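Tyrocidine synthase 2 (Brevibacillus parabrevis, PDB 6TA8) contains a condensation-family domain, a two-lobed alpha/beta fold of the kind found in modular nonribosomal peptide synthetases. Local coordinates at residues Gln41-Ala46 with Arg417-Asp422; Asn56-Leu61 with Gln132-Ile137; Ala206-Tyr211 with Tyr360-Thr365; Ala234-Asp239 with Pro381-Asn386; Leu280-Leu285 with Ile300-His305. All blocks are in the same frame, centred on the assembly; numbering follows the deposited sequence.

Interaction 1: residues Gln41-Ala46 with Arg417-Asp422; sequences QKWFFA and RVFLLD
W43 on helix 39-46 meets V418 and F419, on the loop that leads into strand 421-428, through the far edge of its indole. The side chain leaves the helix with CB aimed at the loop, and CG lies anti to the backbone N (chi1 166°), which carries the ring system outward from the helix. CB, CG and the pyrrole part reach across without touching the other segment; the approach comes on the six-membered ring. There CZ2 lies 4.0 Å from CG1 of V418, which sits at the edge of the indole, near its plane. The same CZ2 has a looser, oblique neighbour in F419 CE2 at 4.5 Å. V418 CG1 touches two aromatics: it also lies over a face of the F419 ring, offset toward the rim. W43 and V418 pass each other pointing in opposite directions. Within the loop, R417 NH2 makes a weak bond to L420 O (3.1 Å), and R417 NH1 is held by T250. No hydrogen bond joins the two segments. The contact is small and apolar, near the surface, and probably rests on dispersion and modest shielding of carbon from water rather than on directional bonds.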
# COMPACT_ATOMS: atom_id res chain seq x y z
N GLN A 41 6.67 10.16 1.64
CA GLN A 41 6.50 11.18 0.62
C GLN A 41 7.84 11.66 0.08
O GLN A 41 7.98 11.89 -1.12
CB GLN A 41 5.69 12.35 1.17
CG GLN A 41 4.20 12.06 1.33
CD GLN A 41 3.46 13.16 2.05
OE1 GLN A 41 4.05 13.89 2.85
NE2 GLN A 41 2.17 13.28 1.79
N LYS A 42 8.83 11.81 0.96
CA LYS A 42 10.18 12.16 0.51
C LYS A 42 10.77 11.06 -0.36
O LYS A 42 11.46 11.35 -1.35
CB LYS A 42 11.08 12.41 1.72
CG LYS A 42 11.18 13.87 2.15
CD LYS A 42 12.37 14.08 3.07
CE LYS A 42 12.60 15.56 3.36
NZ LYS A 42 11.54 16.12 4.25
N TRP A 43 10.50 9.80 -0.02
CA TRP A 43 11.01 8.68 -0.81
C TRP A 43 10.42 8.68 -2.22
O TRP A 43 11.09 8.25 -3.17
CB TRP A 43 10.71 7.37 -0.10
CG TRP A 43 10.88 6.15 -0.95
CD1 TRP A 43 12.03 5.43 -1.13
CD2 TRP A 43 9.87 5.49 -1.73
NE1 TRP A 43 11.80 4.37 -1.97
CE2 TRP A 43 10.48 4.39 -2.36
CE3 TRP A 43 8.52 5.74 -1.96
CZ2 TRP A 43 9.78 3.53 -3.20
CZ3 TRP A 43 7.82 4.88 -2.79
CH2 TRP A 43 8.45 3.79 -3.40
N PHE A 44 9.18 9.15 -2.37
CA PHE A 44 8.56 9.18 -3.69
C PHE A 44 9.23 10.20 -4.60
O PHE A 44 9.46 9.93 -5.78
CB PHE A 44 7.06 9.48 -3.55
CG PHE A 44 6.37 9.74 -4.86
CD1 PHE A 44 5.98 8.69 -5.67
CD2 PHE A 44 6.10 11.04 -5.27
CE1 PHE A 44 5.34 8.93 -6.87
CE2 PHE A 44 5.47 11.28 -6.47
CZ PHE A 44 5.08 10.23 -7.27
N PHE A 45 9.56 11.38 -4.06
CA PHE A 45 10.17 12.42 -4.87
C PHE A 45 11.65 12.15 -5.12
O PHE A 45 12.17 12.51 -6.19
CB PHE A 45 9.99 13.79 -4.20
CG PHE A 45 8.58 14.30 -4.25
CD1 PHE A 45 8.03 14.73 -5.44
CD2 PHE A 45 7.81 14.34 -3.10
CE1 PHE A 45 6.73 15.19 -5.49
CE2 PHE A 45 6.51 14.80 -3.14
CZ PHE A 45 5.97 15.23 -4.34
N ALA A 46 12.35 11.54 -4.16
CA ALA A 46 13.76 11.22 -4.35
C ALA A 46 13.97 10.19 -5.45
O ALA A 46 15.07 10.12 -6.01
CB ALA A 46 14.36 10.71 -3.04
N ARG A 417 10.80 1.07 -12.33
CA ARG A 417 10.59 0.11 -11.25
C ARG A 417 11.64 0.31 -10.17
O ARG A 417 12.81 0.58 -10.45
CB ARG A 417 10.66 -1.32 -11.78
CG ARG A 417 9.46 -1.73 -12.63
CD ARG A 417 9.63 -3.15 -13.17
NE ARG A 417 10.03 -4.08 -12.12
CZ ARG A 417 9.18 -4.72 -11.32
NH1 ARG A 417 7.87 -4.52 -11.45
NH2 ARG A 417 9.63 -5.56 -10.40
N VAL A 418 11.21 0.19 -8.91
CA VAL A 418 12.09 0.39 -7.77
C VAL A 418 12.58 -0.93 -7.21
O VAL A 418 13.76 -1.06 -6.86
CB VAL A 418 11.38 1.23 -6.69
CG1 VAL A 418 12.25 1.36 -5.45
CG2 VAL A 418 11.01 2.60 -7.24
N PHE A 419 11.71 -1.93 -7.12
CA PHE A 419 12.04 -3.22 -6.54
C PHE A 419 12.09 -4.29 -7.62
O PHE A 419 11.31 -4.25 -8.58
CB PHE A 419 11.02 -3.61 -5.46
CG PHE A 419 11.05 -2.71 -4.26
CD1 PHE A 419 12.06 -2.82 -3.32
CD2 PHE A 419 10.07 -1.75 -4.08
CE1 PHE A 419 12.09 -1.99 -2.22
CE2 PHE A 419 10.09 -0.92 -2.98
CZ PHE A 419 11.10 -1.04 -2.05
N LEU A 420 13.01 -5.24 -7.46
CA LEU A 420 13.13 -6.33 -8.41
C LEU A 420 11.91 -7.24 -8.39
O LEU A 420 11.53 -7.80 -9.43
CB LEU A 420 14.40 -7.13 -8.12
CG LEU A 420 14.83 -8.18 -9.15
CD1 LEU A 420 16.26 -7.92 -9.57
CD2 LEU A 420 14.68 -9.57 -8.56
N LEU A 421 11.28 -7.40 -7.23
CA LEU A 421 10.08 -8.22 -7.09
C LEU A 421 9.15 -7.56 -6.08
O LEU A 421 9.56 -7.24 -4.97
CB LEU A 421 10.42 -9.64 -6.63
CG LEU A 421 11.20 -10.54 -7.59
CD1 LEU A 421 11.57 -11.85 -6.90
CD2 LEU A 421 10.39 -10.81 -8.85
N ASP A 422 7.89 -7.35 -6.48
CA ASP A 422 6.86 -6.84 -5.60
C ASP A 422 5.89 -7.97 -5.28
O ASP A 422 5.21 -8.48 -6.17
CB ASP A 422 6.12 -5.66 -6.23
CG ASP A 422 4.92 -5.21 -5.41
OD1 ASP A 422 4.05 -4.52 -5.95
OD2 ASP A 422 4.87 -5.56 -4.20

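Interaction 2: residues Asn56-Leu61 with Gln132-Ile137; sequences NQAVML and QIQSSI
N56 and Q134 meet through their amides, and one nitrogen does most of the work: N56 ND2 donates to the backbone O of Q134 at 2.9 Å and, more weakly, to the side-chain OE1 of the same residue at 3.3 Å. The first bond falls on a lone pair in the carbonyl plane and lies close to the N56 amide plane. The bend of the Q134 chain at chi2 (-88°) brings OE1 round so that N56 ND2 meets it as well as the backbone O. The two amide planes end up nearly coplanar, 14° apart. With OE1 turned to N56, NE2 comes within 3.3 Å of A58 CB and is hydrogen-bonded to T407 O, so both ends of the amide are held. I137 arrives from the opposite direction to N56, its CD1 almost equally far from CG, OD1 and ND2, with ND2 nearest at 3.4 Å. The contact ties the end of helix 122-134 and the turn after it to the start of strand 56-63, beside strand 155-163, where H163 and A161 touch N56 and A58, while I137 also reaches H146 of strand 145-152.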
# COMPACT_ATOMS: atom_id res chain seq x y z
N ASN A 56 -0.89 6.08 -8.97
CA ASN A 56 -2.09 6.17 -8.16
C ASN A 56 -2.47 4.81 -7.57
O ASN A 56 -1.82 3.79 -7.81
CB ASN A 56 -3.26 6.72 -8.98
CG ASN A 56 -2.82 7.77 -9.99
OD1 ASN A 56 -1.92 8.56 -9.73
ND2 ASN A 56 -3.47 7.77 -11.15
N GLN A 57 -3.54 4.83 -6.79
CA GLN A 57 -4.28 3.65 -6.37
C GLN A 57 -5.74 3.88 -6.70
O GLN A 57 -6.24 5.00 -6.56
CB GLN A 57 -4.10 3.37 -4.87
CG GLN A 57 -2.78 2.73 -4.50
CD GLN A 57 -2.67 2.42 -3.02
OE1 GLN A 57 -3.40 2.98 -2.20
NE2 GLN A 57 -1.75 1.52 -2.66
N ALA A 58 -6.43 2.83 -7.15
CA ALA A 58 -7.80 2.99 -7.61
C ALA A 58 -8.61 1.74 -7.31
O ALA A 58 -8.06 0.64 -7.22
CB ALA A 58 -7.85 3.31 -9.11
N VAL A 59 -9.92 1.93 -7.16
CA VAL A 59 -10.87 0.83 -7.00
C VAL A 59 -12.03 1.07 -7.95
O VAL A 59 -12.39 2.21 -8.26
CB VAL A 59 -11.37 0.70 -5.54
CG1 VAL A 59 -10.20 0.45 -4.59
CG2 VAL A 59 -12.16 1.93 -5.11
N MET A 60 -12.62 -0.03 -8.42
CA MET A 60 -13.77 0.01 -9.32
C MET A 60 -14.96 -0.62 -8.60
O MET A 60 -14.93 -1.81 -8.28
CB MET A 60 -13.47 -0.72 -10.63
CG MET A 60 -14.62 -0.73 -11.62
SD MET A 60 -14.78 0.81 -12.55
CE MET A 60 -13.34 0.73 -13.60
N LEU A 61 -15.99 0.18 -8.35
CA LEU A 61 -17.18 -0.27 -7.65
C LEU A 61 -18.30 -0.57 -8.65
O LEU A 61 -18.25 -0.19 -9.82
CB LEU A 61 -17.64 0.77 -6.63
CG LEU A 61 -16.55 1.27 -5.67
CD1 LEU A 61 -17.11 2.34 -4.74
CD2 LEU A 61 -15.97 0.12 -4.88
N GLN A 132 -7.09 6.58 -19.50
CA GLN A 132 -6.96 8.01 -19.77
C GLN A 132 -7.23 8.83 -18.51
O GLN A 132 -6.58 9.86 -18.29
CB GLN A 132 -7.91 8.43 -20.89
CG GLN A 132 -7.74 7.62 -22.17
CD GLN A 132 -8.72 8.03 -23.25
OE1 GLN A 132 -9.27 9.12 -23.22
NE2 GLN A 132 -8.93 7.14 -24.22
N ILE A 133 -8.18 8.39 -17.69
CA ILE A 133 -8.45 9.09 -16.44
C ILE A 133 -7.34 8.85 -15.43
O ILE A 133 -7.04 9.72 -14.60
CB ILE A 133 -9.83 8.67 -15.90
CG1 ILE A 133 -10.92 9.03 -16.91
CG2 ILE A 133 -10.12 9.32 -14.55
CD1 ILE A 133 -12.28 8.43 -16.60
N GLN A 134 -6.70 7.68 -15.49
CA GLN A 134 -5.60 7.39 -14.57
C GLN A 134 -4.39 8.28 -14.82
O GLN A 134 -3.62 8.56 -13.89
CB GLN A 134 -5.19 5.92 -14.69
CG GLN A 134 -6.25 4.93 -14.22
CD GLN A 134 -6.16 4.64 -12.74
OE1 GLN A 134 -5.26 5.12 -12.06
NE2 GLN A 134 -7.08 3.83 -12.25
N SER A 135 -4.20 8.73 -16.06
CA SER A 135 -3.01 9.47 -16.45
C SER A 135 -3.25 10.98 -16.55
O SER A 135 -2.39 11.69 -17.07
CB SER A 135 -2.48 8.94 -17.78
OG SER A 135 -3.38 9.22 -18.84
N SER A 136 -4.39 11.47 -16.07
CA SER A 136 -4.75 12.87 -16.20
C SER A 136 -4.87 13.54 -14.83
O SER A 136 -5.73 14.39 -14.61
CB SER A 136 -6.06 13.03 -16.98
OG SER A 136 -7.12 12.35 -16.33
N ILE A 137 -3.99 13.18 -13.91
CA ILE A 137 -3.97 13.77 -12.57
C ILE A 137 -3.00 14.95 -12.57
O ILE A 137 -1.83 14.79 -12.93
CB ILE A 137 -3.59 12.73 -11.51
CG1 ILE A 137 -4.76 11.77 -11.27
CG2 ILE A 137 -3.19 13.42 -10.21
CD1 ILE A 137 -4.55 10.85 -10.09

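Interaction 3: residues Ala206-Tyr211 with Tyr360-Thr365; sequences AQLQKY and YEILRT
L208 and I362 supply the main apolar contact between helix 201-212 and the weakly bonded helix 359-365. Their methyl groups meet CD1 to CD1 at 3.8 Å, and the two side chains run slantwise to one another. I362 points at the other helix and holds CG1 beside its own backbone N (chi1 -58°), with the rest of the chain extended so that CD1 leads. That one methyl also serves the aromatic part of the contact, lying near the plane of the Y211 ring, at its edge, 4.3 Å from CE2. L208 and Y211 stand three residues apart on the same helix and both touch the isoleucine tip, from directions about a right angle apart. The ionic part stays within helix 359-365, where R364 NH1 forms a salt bridge with E361 OE1 on the syn side, nearly in the guanidinium plane. Hydrogen bonds are absent across the segments. P39, at the start of helix 39-46, touches both L208 and I362, making this an apolar junction of three helices within the alpha/beta fold of the condensation domain.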
# COMPACT_ATOMS: atom_id res chain seq x y z
N ALA A 206 3.47 17.21 11.52
CA ALA A 206 4.08 18.13 12.47
C ALA A 206 4.60 17.39 13.70
O ALA A 206 5.69 17.68 14.19
CB ALA A 206 3.09 19.22 12.87
N GLN A 207 3.82 16.44 14.21
CA GLN A 207 4.27 15.63 15.33
C GLN A 207 5.35 14.65 14.91
O GLN A 207 6.18 14.24 15.74
CB GLN A 207 3.08 14.90 15.96
CG GLN A 207 3.43 13.98 17.12
CD GLN A 207 4.29 14.65 18.18
OE1 GLN A 207 4.04 15.79 18.57
NE2 GLN A 207 5.31 13.94 18.65
N LEU A 208 5.38 14.27 13.63
CA LEU A 208 6.38 13.32 13.15
C LEU A 208 7.78 13.91 13.22
O LEU A 208 8.75 13.17 13.44
CB LEU A 208 6.05 12.88 11.73
CG LEU A 208 6.64 11.56 11.24
CD1 LEU A 208 6.22 10.41 12.15
CD2 LEU A 208 6.21 11.29 9.81
N GLN A 209 7.92 15.22 13.03
CA GLN A 209 9.24 15.84 13.12
C GLN A 209 9.70 15.95 14.57
O GLN A 209 10.89 15.80 14.86
CB GLN A 209 9.21 17.21 12.45
CG GLN A 209 10.55 17.94 12.47
CD GLN A 209 11.64 17.18 11.75
OE1 GLN A 209 11.44 16.67 10.65
NE2 GLN A 209 12.81 17.10 12.37
N LYS A 210 8.77 16.22 15.49
CA LYS A 210 9.12 16.26 16.90
C LYS A 210 9.55 14.88 17.40
O LYS A 210 10.54 14.75 18.12
CB LYS A 210 7.94 16.78 17.73
CG LYS A 210 7.57 18.23 17.43
CD LYS A 210 6.31 18.63 18.18
CE LYS A 210 5.96 20.09 17.93
NZ LYS A 210 4.68 20.47 18.59
N TYR A 211 8.81 13.84 17.02
CA TYR A 211 9.20 12.48 17.36
C TYR A 211 10.49 12.08 16.65
O TYR A 211 11.23 11.22 17.14
CB TYR A 211 8.08 11.51 17.01
CG TYR A 211 8.42 10.05 17.22
CD1 TYR A 211 8.43 9.49 18.49
CD2 TYR A 211 8.73 9.23 16.14
CE1 TYR A 211 8.74 8.16 18.68
CE2 TYR A 211 9.04 7.90 16.33
CZ TYR A 211 9.05 7.37 17.60
OH TYR A 211 9.36 6.04 17.78
N TYR A 360 12.74 3.53 11.14
CA TYR A 360 13.89 3.35 10.25
C TYR A 360 14.05 4.54 9.31
O TYR A 360 15.06 5.25 9.36
CB TYR A 360 13.74 2.05 9.44
CG TYR A 360 14.94 1.76 8.58
CD1 TYR A 360 16.07 1.15 9.11
CD2 TYR A 360 14.96 2.10 7.23
CE1 TYR A 360 17.18 0.88 8.32
CE2 TYR A 360 16.06 1.83 6.44
CZ TYR A 360 17.17 1.22 6.99
OH TYR A 360 18.27 0.96 6.21
N GLU A 361 13.06 4.77 8.44
CA GLU A 361 13.18 5.84 7.46
C GLU A 361 12.98 7.22 8.07
O GLU A 361 13.35 8.22 7.44
CB GLU A 361 12.18 5.62 6.32
CG GLU A 361 12.63 4.57 5.32
CD GLU A 361 13.30 5.18 4.10
OE1 GLU A 361 12.92 6.30 3.70
OE2 GLU A 361 14.22 4.54 3.55
N ILE A 362 12.41 7.31 9.27
CA ILE A 362 12.40 8.58 9.99
C ILE A 362 13.82 8.99 10.34
O ILE A 362 14.14 10.19 10.35
CB ILE A 362 11.50 8.49 11.24
CG1 ILE A 362 10.08 8.09 10.86
CG2 ILE A 362 11.48 9.81 11.99
CD1 ILE A 362 9.13 8.02 12.04
N LEU A 363 14.68 8.02 10.62
CA LEU A 363 16.06 8.32 11.01
C LEU A 363 16.91 8.78 9.84
O LEU A 363 17.93 9.45 10.06
CB LEU A 363 16.70 7.09 11.66
CG LEU A 363 16.31 6.79 13.11
CD1 LEU A 363 16.73 5.38 13.50
CD2 LEU A 363 16.92 7.81 14.05
N ARG A 364 16.53 8.45 8.60
CA ARG A 364 17.32 8.83 7.43
C ARG A 364 16.72 9.99 6.65
O ARG A 364 17.36 10.49 5.73
CB ARG A 364 17.50 7.63 6.49
CG ARG A 364 16.21 7.06 5.95
CD ARG A 364 16.47 6.07 4.83
NE ARG A 364 17.06 6.70 3.65
CZ ARG A 364 16.36 7.20 2.64
NH1 ARG A 364 15.03 7.16 2.66
NH2 ARG A 364 16.98 7.76 1.61
N THR A 365 15.51 10.43 6.99
CA THR A 365 14.85 11.50 6.26
C THR A 365 14.45 12.70 7.11
O THR A 365 14.34 13.80 6.57
CB THR A 365 13.59 10.97 5.55
OG1 THR A 365 12.82 10.19 6.48
CG2 THR A 365 13.97 10.11 4.36

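Interaction 4: residues Ala234-Asp239 with Pro381-Asn386; sequences AALPTD and PEISFN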
# COMPACT_ATOMS: atom_id res chain seq x y z
N ALA A 234 23.56 -10.89 -0.63
CA ALA A 234 23.68 -11.83 -1.73
C ALA A 234 22.67 -11.42 -2.79
O ALA A 234 21.46 -11.58 -2.59
CB ALA A 234 23.45 -13.27 -1.28
N ALA A 235 23.16 -10.89 -3.91
CA ALA A 235 22.28 -10.44 -4.98
C ALA A 235 21.43 -11.60 -5.50
O ALA A 235 21.91 -12.72 -5.67
CB ALA A 235 23.10 -9.83 -6.12
N LEU A 236 20.16 -11.31 -5.75
CA LEU A 236 19.21 -12.33 -6.18
C LEU A 236 19.37 -12.57 -7.68
O LEU A 236 19.54 -11.61 -8.44
CB LEU A 236 17.78 -11.90 -5.82
CG LEU A 236 16.64 -12.92 -5.91
CD1 LEU A 236 15.43 -12.45 -5.11
CD2 LEU A 236 16.24 -13.14 -7.33
N PRO A 237 19.37 -13.83 -8.13
CA PRO A 237 19.64 -14.10 -9.55
C PRO A 237 18.48 -13.69 -10.45
O PRO A 237 17.32 -13.88 -10.11
CB PRO A 237 19.85 -15.62 -9.58
CG PRO A 237 19.18 -16.14 -8.34
CD PRO A 237 19.37 -15.05 -7.31
N THR A 238 18.82 -13.13 -11.61
CA THR A 238 17.84 -12.81 -12.63
C THR A 238 18.13 -13.61 -13.90
O THR A 238 19.27 -14.00 -14.16
CB THR A 238 17.82 -11.31 -12.97
OG1 THR A 238 19.06 -10.93 -13.57
CG2 THR A 238 17.59 -10.49 -11.71
N ASP A 239 17.08 -13.86 -14.68
CA ASP A 239 17.28 -14.55 -15.95
C ASP A 239 18.08 -13.70 -16.92
O ASP A 239 18.93 -14.22 -17.66
CB ASP A 239 15.93 -14.93 -16.57
CG ASP A 239 15.22 -16.03 -15.80
OD1 ASP A 239 15.91 -16.92 -15.25
OD2 ASP A 239 13.97 -16.01 -15.74
N PRO A 381 17.21 -3.69 -0.06
CA PRO A 381 16.38 -4.86 -0.36
C PRO A 381 15.91 -4.84 -1.81
O PRO A 381 15.62 -3.78 -2.37
CB PRO A 381 15.20 -4.73 0.61
CG PRO A 381 15.61 -3.69 1.61
CD PRO A 381 16.55 -2.78 0.89
N GLU A 382 15.84 -6.03 -2.41
CA GLU A 382 15.38 -6.18 -3.78
C GLU A 382 13.99 -6.79 -3.87
O GLU A 382 13.42 -6.82 -4.97
CB GLU A 382 16.37 -7.03 -4.59
CG GLU A 382 17.58 -6.25 -5.07
CD GLU A 382 18.66 -7.15 -5.63
OE1 GLU A 382 18.85 -8.26 -5.10
OE2 GLU A 382 19.33 -6.74 -6.61
N ILE A 383 13.43 -7.27 -2.77
CA ILE A 383 12.07 -7.79 -2.72
C ILE A 383 11.25 -6.91 -1.79
O ILE A 383 11.72 -6.54 -0.71
CB ILE A 383 12.03 -9.26 -2.25
CG1 ILE A 383 13.01 -10.11 -3.07
CG2 ILE A 383 10.62 -9.82 -2.36
CD1 ILE A 383 13.08 -11.55 -2.61
N SER A 384 10.03 -6.59 -2.20
CA SER A 384 9.10 -5.82 -1.40
C SER A 384 7.90 -6.69 -1.06
O SER A 384 7.34 -7.35 -1.94
CB SER A 384 8.65 -4.55 -2.13
OG SER A 384 7.77 -3.78 -1.32
N PHE A 385 7.51 -6.69 0.21
CA PHE A 385 6.36 -7.44 0.68
C PHE A 385 5.36 -6.50 1.34
O PHE A 385 5.75 -5.53 2.00
CB PHE A 385 6.76 -8.54 1.68
CG PHE A 385 5.68 -9.54 1.95
CD1 PHE A 385 5.52 -10.65 1.14
CD2 PHE A 385 4.81 -9.37 3.02
CE1 PHE A 385 4.53 -11.58 1.39
CE2 PHE A 385 3.81 -10.29 3.27
CZ PHE A 385 3.67 -11.39 2.45
N ASN A 386 4.08 -6.78 1.15
CA ASN A 386 3.01 -5.95 1.69
C ASN A 386 1.76 -6.79 1.84
O ASN A 386 1.25 -7.33 0.85
CB ASN A 386 2.74 -4.74 0.79
CG ASN A 386 1.64 -3.84 1.33
OD1 ASN A 386 1.37 -3.82 2.53
ND2 ASN A 386 1.01 -3.08 0.44
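L236 swings CG anti to its main-chain nitrogen (chi1 -168°) and I383 sets CG1 beside its own (chi1 -51°), which brings the two CD1 methyls to 3.5 Å. I383 opens strand 383-390 of the six-stranded mixed sheet of the condensation fold, and L236 lies in the irregular connection between helix 221-229 and strand 250-256, so a loop here packs against the beginning of a sheet strand. The leucine and isoleucine side chains cross at about a right angle; L236 CD1 also nears I383 CG1 at 3.9 Å. L236 also touches W292 of helix 277-293 and Y443, while I383 reaches I300 and I423 on the two adjoining strands. The apolar meeting is thus part of a larger cluster. Next to it the contact turns polar. E382, extended beyond CG, reaches toward the loop and sets its carboxylate beside A235 and L236 CB, and OE1 accepts a weak but nearly straight hydrogen bond from L236 N, 3.4 Å long with an angle of 170° at the hydrogen.

Interaction 5: residues Leu280-Leu285 with Ile300-His305; sequences LLLTAL and INLEGH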
# COMPACT_ATOMS: atom_id res chain seq x y z
N LEU A 280 3.67 -16.02 9.50
CA LEU A 280 3.59 -17.21 8.66
C LEU A 280 3.88 -16.89 7.20
O LEU A 280 4.48 -17.71 6.49
CB LEU A 280 2.22 -17.86 8.81
CG LEU A 280 1.78 -18.18 10.24
CD1 LEU A 280 0.38 -18.78 10.26
CD2 LEU A 280 2.78 -19.10 10.92
N LEU A 281 3.46 -15.72 6.73
CA LEU A 281 3.67 -15.37 5.33
C LEU A 281 5.14 -15.10 5.03
O LEU A 281 5.61 -15.39 3.92
CB LEU A 281 2.83 -14.15 4.95
CG LEU A 281 1.32 -14.38 4.87
CD1 LEU A 281 0.61 -13.12 4.38
CD2 LEU A 281 0.99 -15.56 3.98
N LEU A 282 5.88 -14.55 5.99
CA LEU A 282 7.30 -14.28 5.77
C LEU A 282 8.15 -15.52 5.97
O LEU A 282 9.23 -15.64 5.36
CB LEU A 282 7.78 -13.16 6.70
CG LEU A 282 7.30 -11.75 6.34
CD1 LEU A 282 7.93 -10.72 7.26
CD2 LEU A 282 7.61 -11.43 4.88
N THR A 283 7.70 -16.46 6.81
CA THR A 283 8.44 -17.71 6.99
C THR A 283 8.40 -18.54 5.71
O THR A 283 9.44 -19.02 5.24
CB THR A 283 7.86 -18.49 8.16
OG1 THR A 283 7.92 -17.69 9.35
CG2 THR A 283 8.64 -19.78 8.39
N ALA A 284 7.21 -18.73 5.14
CA ALA A 284 7.10 -19.44 3.87
C ALA A 284 7.77 -18.69 2.73
O ALA A 284 8.15 -19.31 1.74
CB ALA A 284 5.63 -19.69 3.54
N LEU A 285 7.91 -17.37 2.85
CA LEU A 285 8.59 -16.60 1.81
C LEU A 285 10.09 -16.85 1.83
O LEU A 285 10.72 -16.98 0.78
CB LEU A 285 8.29 -15.11 1.97
CG LEU A 285 8.96 -14.18 0.97
CD1 LEU A 285 8.57 -14.54 -0.46
CD2 LEU A 285 8.62 -12.73 1.27
N ILE A 300 14.24 -8.27 2.85
CA ILE A 300 12.93 -7.93 2.31
C ILE A 300 12.57 -6.51 2.74
O ILE A 300 12.87 -6.10 3.86
CB ILE A 300 11.85 -8.93 2.77
CG1 ILE A 300 12.32 -10.36 2.55
CG2 ILE A 300 10.53 -8.68 2.05
CD1 ILE A 300 12.40 -10.76 1.09
N ASN A 301 11.94 -5.77 1.83
CA ASN A 301 11.44 -4.42 2.13
C ASN A 301 9.97 -4.56 2.51
O ASN A 301 9.07 -4.47 1.68
CB ASN A 301 11.63 -3.50 0.93
CG ASN A 301 11.28 -2.06 1.24
OD1 ASN A 301 10.12 -1.73 1.50
ND2 ASN A 301 12.28 -1.19 1.20
N LEU A 302 9.73 -4.77 3.80
CA LEU A 302 8.37 -4.97 4.29
C LEU A 302 7.71 -3.63 4.60
O LEU A 302 8.36 -2.71 5.11
CB LEU A 302 8.38 -5.85 5.54
CG LEU A 302 7.02 -6.20 6.15
CD1 LEU A 302 6.35 -7.33 5.38
CD2 LEU A 302 7.16 -6.58 7.61
N GLU A 303 6.43 -3.52 4.27
CA GLU A 303 5.67 -2.30 4.46
C GLU A 303 4.65 -2.48 5.58
O GLU A 303 3.97 -3.50 5.65
CB GLU A 303 4.96 -1.89 3.17
CG GLU A 303 5.89 -1.69 1.98
CD GLU A 303 5.17 -1.17 0.75
OE1 GLU A 303 3.93 -1.23 0.72
OE2 GLU A 303 5.86 -0.71 -0.19
N GLY A 304 4.57 -1.47 6.46
CA GLY A 304 3.62 -1.48 7.55
C GLY A 304 2.65 -0.31 7.43
O GLY A 304 2.83 0.61 6.63
N HIS A 305 1.60 -0.36 8.26
CA HIS A 305 0.58 0.68 8.22
C HIS A 305 1.15 2.04 8.59
O HIS A 305 0.69 3.07 8.07
CB HIS A 305 -0.58 0.32 9.16
CG HIS A 305 -1.41 -0.82 8.68
ND1 HIS A 305 -2.57 -1.21 9.31
CD2 HIS A 305 -1.25 -1.67 7.63
CE1 HIS A 305 -3.09 -2.25 8.67
NE2 HIS A 305 -2.31 -2.54 7.65
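L285, which faces I300 across this contact, shares its backbone N-H between two carbonyls of its own helix, L281 O at 3.2 Å and L282 O at 3.3 Å, both weak bonds. L281 O also receives the hydroxyl of Y455, so this carbonyl accepts two bonds, the one from L285 N weak, just where the helix turns its leucines to the sheet. The contact itself is wholly apolar. L282 and L285, a helical turn apart, both point at strand 297-304, and the alternate residues I300 and L302 point back. CD1 of L282 meets CD1 of L302 at 4.2 Å, the two side chains slanting past each other, while CD2 of L285 approaches CD1 of I300 at 4.3 Å. The first torsions differ between the partners of the first pair: L282 keeps CG beside its backbone N (chi1 -73°), whereas L302 throws CG anti to it (chi1 -178°) and so extends a methyl toward the helix. Because the chain reverses between the two elements, the later leucine pairs with the earlier strand residue. Through these leucines helix 277-293 packs on one face of the six-stranded sheet. F385 on strand 383-390 touches both L285 and L302; on the other flank, I300 reaches L331 and L302 reaches V329 of strand 325-332, and L282 continues into helix 339-351 through L350.

How the interactions relate
Interactions 1, 4 and 5 all reach the six-stranded sheet. Strand 383-390 lies between strands 421-428 and 297-304: L421 pairs with E382 and S384, and N301 with I383 and F385, while the F419 ring packs on N301. Interaction 2 belongs to the other mixed sheet and lies across the chain's centre from interaction 5. Interactions 2, 3 and 5 are buried, interaction 4 partly so, and interaction 1 is at the surface. Burial does not dictate chemistry, since interactions 3 and 5 are purely apolar across their segments but interaction 2 is dominated by hydrogen bonds from the N56 side-chain amide, one of them weak. Helix 39-46 joins interactions 1 and 3, with K42 packed against T365.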